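Endo-beta-1,4-mannanase (Alicyclobacillus acidocaldarius, PDB 4CD8) hydrolyses internal beta-1,4-mannosidic linkages of mannans, as a TIM-barrel glycoside hydrolase of family GH113. Local coordinates at residues G22-R33 / P68-M79. Numbering follows the deposited sequence.
Sequences GQHGTWGTDEAR and PVTVSDDEIASM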
loop_
_atom_site.group_PDB
_atom_site.type_symbol
_atom_site.label_atom_id
_atom_site.label_comp_id
_atom_site.label_asym_id
_atom_site.label_seq_id
_atom_site.Cartn_x
_atom_site.Cartn_y
_atom_site.Cartn_z
ATOM N N GLY A 22 -5.559 -1.656 -10.523
ATOM C CA GLY A 22 -5.452 -2.966 -11.101
ATOM C C GLY A 22 -6.727 -3.437 -11.753
ATOM O O GLY A 22 -7.225 -4.540 -11.480
ATOM N N GLN A 23 -7.250 -2.595 -12.641
ATOM C CA GLN A 23 -8.391 -2.963 -13.449
ATOM C C GLN A 23 -7.983 -4.053 -14.394
ATOM O O GLN A 23 -6.836 -4.064 -14.916
ATOM C CB GLN A 23 -8.827 -1.780 -14.303
ATOM C CG GLN A 23 -9.345 -0.562 -13.589
ATOM C CD GLN A 23 -9.889 0.444 -14.607
ATOM O OE1 GLN A 23 -11.098 0.536 -14.816
ATOM N NE2 GLN A 23 -8.992 1.143 -15.291
ATOM N N HIS A 24 -8.927 -4.964 -14.630
ATOM C CA HIS A 24 -8.715 -6.092 -15.498
ATOM C C HIS A 24 -8.084 -5.683 -16.829
ATOM O O HIS A 24 -8.580 -4.779 -17.518
ATOM C CB HIS A 24 -10.056 -6.759 -15.807
ATOM C CG HIS A 24 -9.929 -8.005 -16.610
ATOM N ND1 HIS A 24 -10.391 -8.123 -17.911
ATOM C CD2 HIS A 24 -9.400 -9.203 -16.284
ATOM C CE1 HIS A 24 -10.123 -9.335 -18.356
ATOM N NE2 HIS A 24 -9.539 -10.015 -17.379
ATOM N N GLY A 25 -7.035 -6.405 -17.208
ATOM C CA GLY A 25 -6.326 -6.210 -18.485
ATOM C C GLY A 25 -5.257 -5.138 -18.499
ATOM O O GLY A 25 -4.454 -5.103 -19.411
ATOM N N THR A 26 -5.243 -4.239 -17.524
ATOM C CA THR A 26 -4.315 -3.115 -17.603
ATOM C C THR A 26 -2.842 -3.499 -17.405
ATOM O O THR A 26 -1.947 -2.844 -17.938
ATOM C CB THR A 26 -4.697 -1.964 -16.658
ATOM O OG1 THR A 26 -4.690 -2.408 -15.300
ATOM C CG2 THR A 26 -6.089 -1.403 -17.020
ATOM N N TRP A 27 -2.597 -4.547 -16.633
ATOM C CA TRP A 27 -1.221 -4.964 -16.380
ATOM C C TRP A 27 -0.626 -5.869 -17.477
ATOM O O TRP A 27 0.590 -6.050 -17.560
ATOM C CB TRP A 27 -1.134 -5.663 -15.034
ATOM C CG TRP A 27 -1.417 -4.822 -13.841
ATOM C CD1 TRP A 27 -1.913 -3.541 -13.807
ATOM C CD2 TRP A 27 -1.263 -5.220 -12.457
ATOM N NE1 TRP A 27 -2.067 -3.126 -12.510
ATOM C CE2 TRP A 27 -1.665 -4.132 -11.664
ATOM C CE3 TRP A 27 -0.821 -6.394 -11.824
ATOM C CZ2 TRP A 27 -1.701 -4.183 -10.282
ATOM C CZ3 TRP A 27 -0.815 -6.427 -10.454
ATOM C CH2 TRP A 27 -1.233 -5.321 -9.689
ATOM N N GLY A 28 -1.486 -6.398 -18.346
ATOM C CA GLY A 28 -1.010 -7.160 -19.486
ATOM C C GLY A 28 -0.664 -6.321 -20.710
ATOM O O GLY A 28 -0.288 -6.838 -21.714
ATOM N N THR A 29 -0.747 -5.011 -20.593
ATOM C CA THR A 29 -0.461 -4.135 -21.700
ATOM C C THR A 29 1.044 -3.865 -21.850
ATOM O O THR A 29 1.827 -3.990 -20.915
ATOM C CB THR A 29 -1.157 -2.775 -21.506
ATOM O OG1 THR A 29 -0.653 -2.166 -20.328
ATOM C CG2 THR A 29 -2.628 -2.938 -21.316
ATOM N N ASP A 30 1.407 -3.465 -23.071
ATOM C CA ASP A 30 2.753 -2.998 -23.384
ATOM C C ASP A 30 3.120 -1.825 -22.503
ATOM O O ASP A 30 4.258 -1.714 -22.065
ATOM C CB ASP A 30 2.860 -2.551 -24.856
ATOM C CG ASP A 30 2.728 -3.718 -25.832
ATOM O OD1 ASP A 30 2.926 -4.868 -25.365
ATOM O OD2 ASP A 30 2.432 -3.502 -27.051
ATOM N N GLU A 31 2.132 -0.968 -22.251
ATOM C CA GLU A 31 2.328 0.235 -21.453
ATOM C C GLU A 31 2.763 -0.150 -20.056
ATOM O O GLU A 31 3.709 0.427 -19.508
ATOM C CB GLU A 31 1.039 1.112 -21.415
ATOM C CG GLU A 31 0.684 1.834 -22.731
ATOM C CD GLU A 31 -0.299 1.062 -23.619
ATOM O OE1 GLU A 31 -0.267 -0.195 -23.652
ATOM O OE2 GLU A 31 -1.122 1.719 -24.302
ATOM N N ALA A 32 2.069 -1.128 -19.493
ATOM C CA ALA A 32 2.371 -1.600 -18.123
ATOM C C ALA A 32 3.794 -2.131 -18.025
ATOM O O ALA A 32 4.496 -1.834 -17.072
ATOM C CB ALA A 32 1.385 -2.660 -17.676
ATOM N N ARG A 33 4.202 -2.897 -19.017
ATOM C CA ARG A 33 5.543 -3.478 -19.028
ATOM C C ARG A 33 6.585 -2.406 -19.173
ATOM O O ARG A 33 7.580 -2.426 -18.476
ATOM C CB ARG A 33 5.674 -4.569 -20.106
ATOM C CG ARG A 33 4.761 -5.781 -19.844
ATOM C CD ARG A 33 4.990 -6.948 -20.792
ATOM N NE ARG A 33 6.149 -7.778 -20.424
ATOM C CZ ARG A 33 6.199 -8.652 -19.407
ATOM N NH1 ARG A 33 5.159 -8.848 -18.589
ATOM N NH2 ARG A 33 7.320 -9.335 -19.183
ATOM N N PRO A 68 -14.153 -10.052 -14.311
ATOM C CA PRO A 68 -13.749 -8.970 -15.181
ATOM C C PRO A 68 -13.377 -7.666 -14.464
ATOM O O PRO A 68 -13.136 -6.639 -15.119
ATOM C CB PRO A 68 -15.035 -8.731 -16.000
ATOM C CG PRO A 68 -16.097 -8.965 -15.014
ATOM C CD PRO A 68 -15.620 -10.104 -14.152
ATOM N N VAL A 69 -13.348 -7.693 -13.133
ATOM C CA VAL A 69 -13.141 -6.496 -12.343
ATOM C C VAL A 69 -11.666 -6.176 -12.225
ATOM O O VAL A 69 -11.206 -5.124 -12.685
ATOM C CB VAL A 69 -13.774 -6.675 -10.959
ATOM C CG1 VAL A 69 -13.419 -5.505 -10.034
ATOM C CG2 VAL A 69 -15.288 -6.881 -11.133
ATOM N N THR A 70 -10.915 -7.109 -11.649
ATOM C CA THR A 70 -9.494 -6.867 -11.416
ATOM C C THR A 70 -8.601 -7.583 -12.438
ATOM O O THR A 70 -9.044 -8.461 -13.186
ATOM C CB THR A 70 -9.043 -7.365 -10.008
ATOM O OG1 THR A 70 -8.992 -8.801 -10.009
ATOM C CG2 THR A 70 -9.990 -6.895 -8.969
ATOM N N VAL A 71 -7.317 -7.238 -12.383
ATOM C CA VAL A 71 -6.282 -7.995 -13.056
ATOM C C VAL A 71 -6.464 -9.495 -12.757
ATOM O O VAL A 71 -6.852 -9.881 -11.682
ATOM C CB VAL A 71 -4.865 -7.545 -12.635
ATOM C CG1 VAL A 71 -4.544 -6.210 -13.257
ATOM C CG2 VAL A 71 -4.715 -7.467 -11.115
ATOM N N SER A 72 -6.268 -10.305 -13.775
ATOM C CA SER A 72 -6.313 -11.740 -13.639
ATOM C C SER A 72 -5.131 -12.255 -12.849
ATOM O O SER A 72 -4.109 -11.571 -12.710
ATOM C CB SER A 72 -6.293 -12.426 -14.993
ATOM O OG SER A 72 -5.072 -12.203 -15.644
ATOM N N ASP A 73 -5.264 -13.489 -12.367
ATOM C CA ASP A 73 -4.123 -14.121 -11.709
ATOM C C ASP A 73 -2.881 -14.133 -12.662
ATOM O O ASP A 73 -1.732 -13.938 -12.232
ATOM C CB ASP A 73 -4.456 -15.548 -11.308
ATOM C CG ASP A 73 -5.486 -15.658 -10.174
ATOM O OD1 ASP A 73 -5.861 -14.617 -9.560
ATOM O OD2 ASP A 73 -5.905 -16.825 -9.875
ATOM N N ASP A 74 -3.090 -14.417 -13.943
ATOM C CA ASP A 74 -1.991 -14.411 -14.924
ATOM C C ASP A 74 -1.346 -13.038 -15.094
ATOM O O ASP A 74 -0.131 -12.936 -15.277
ATOM C CB ASP A 74 -2.483 -14.876 -16.294
ATOM C CG ASP A 74 -2.682 -16.399 -16.409
ATOM O OD1 ASP A 74 -2.326 -17.153 -15.501
ATOM O OD2 ASP A 74 -3.215 -16.846 -17.458
ATOM N N GLU A 75 -2.161 -11.982 -15.052
ATOM C CA GLU A 75 -1.629 -10.614 -15.100
ATOM C C GLU A 75 -0.755 -10.326 -13.887
ATOM O O GLU A 75 0.291 -9.686 -14.015
ATOM C CB GLU A 75 -2.726 -9.588 -15.140
ATOM C CG GLU A 75 -3.366 -9.440 -16.514
ATOM C CD GLU A 75 -4.370 -8.301 -16.524
ATOM O OE1 GLU A 75 -3.957 -7.135 -16.808
ATOM O OE2 GLU A 75 -5.561 -8.573 -16.209
ATOM N N ILE A 76 -1.225 -10.767 -12.717
ATOM C CA ILE A 76 -0.427 -10.639 -11.486
ATOM C C ILE A 76 0.902 -11.388 -11.627
ATOM O O ILE A 76 1.986 -10.819 -11.353
ATOM C CB ILE A 76 -1.213 -11.084 -10.242
ATOM C CG1 ILE A 76 -2.437 -10.178 -10.044
ATOM C CG2 ILE A 76 -0.311 -11.074 -9.005
ATOM C CD1 ILE A 76 -3.431 -10.670 -9.016
ATOM N N ALA A 77 0.834 -12.629 -12.065
ATOM C CA ALA A 77 2.039 -13.414 -12.285
ATOM C C ALA A 77 2.975 -12.769 -13.280
ATOM O O ALA A 77 4.181 -12.768 -13.063
ATOM C CB ALA A 77 1.702 -14.837 -12.713
ATOM N N SER A 78 2.424 -12.207 -14.367
ATOM C CA SER A 78 3.257 -11.548 -15.345
ATOM C C SER A 78 4.017 -10.367 -14.747
ATOM O O SER A 78 5.201 -10.162 -15.042
ATOM C CB SER A 78 2.437 -11.079 -16.564
ATOM O OG SER A 78 1.973 -12.206 -17.257
ATOM N N MET A 79 3.322 -9.553 -13.968
ATOM C CA MET A 79 3.976 -8.373 -13.399
ATOM C C MET A 79 4.979 -8.790 -12.337
ATOM O O MET A 79 6.050 -8.209 -12.235
ATOM C CB MET A 79 2.985 -7.389 -12.831
ATOM C CG MET A 79 2.391 -6.470 -13.885
ATOM S SD MET A 79 3.594 -5.392 -14.689
ATOM C CE MET A 79 3.665 -6.243 -16.248
HETATM O O HOH W 1 6.341 -10.971 -17.352
#
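The carboxylate of Glu75 is held against the loop 23-28, whose type II turn runs from Gln23 to Thr26. Its OE2 accepts from Gly25 N (2.8 Å) on the syn side and, from above the carboxylate plane, from Ser72 N, the latter bond closing a capping box in which Ser72 OG accepts from Glu75 N. OE1 takes two weak, bent bonds, from Trp27 N (2.9 Å) and Gly28 N (3.0 Å). Beside this, the packing is tight: with CG anti to the carbonyl carbon (chi1 -66°), the Trp27 indole lies beneath Val71 CG1, 3.5 Å from the centroid of its five-membered ring, and beside Met79 CG. The indole also touches Leu49, and its NE1 bonds to Gly19 O. A single beta bridge pairs Gln23 with Thr70, through Val71 N to Gly22 O and His24 N to Val69 O. Toward solvent the contact loosens, and a water bridges Arg33 NH2 and Ser78 O. An alanine in place of Glu75 would probably leave Gly25 N and Ser72 N without their acceptor and the turn less firmly fixed to helix 73-85. One carboxylate thus serves both helix cap and turn, its charge probably stabilised by the surrounding N-H groups.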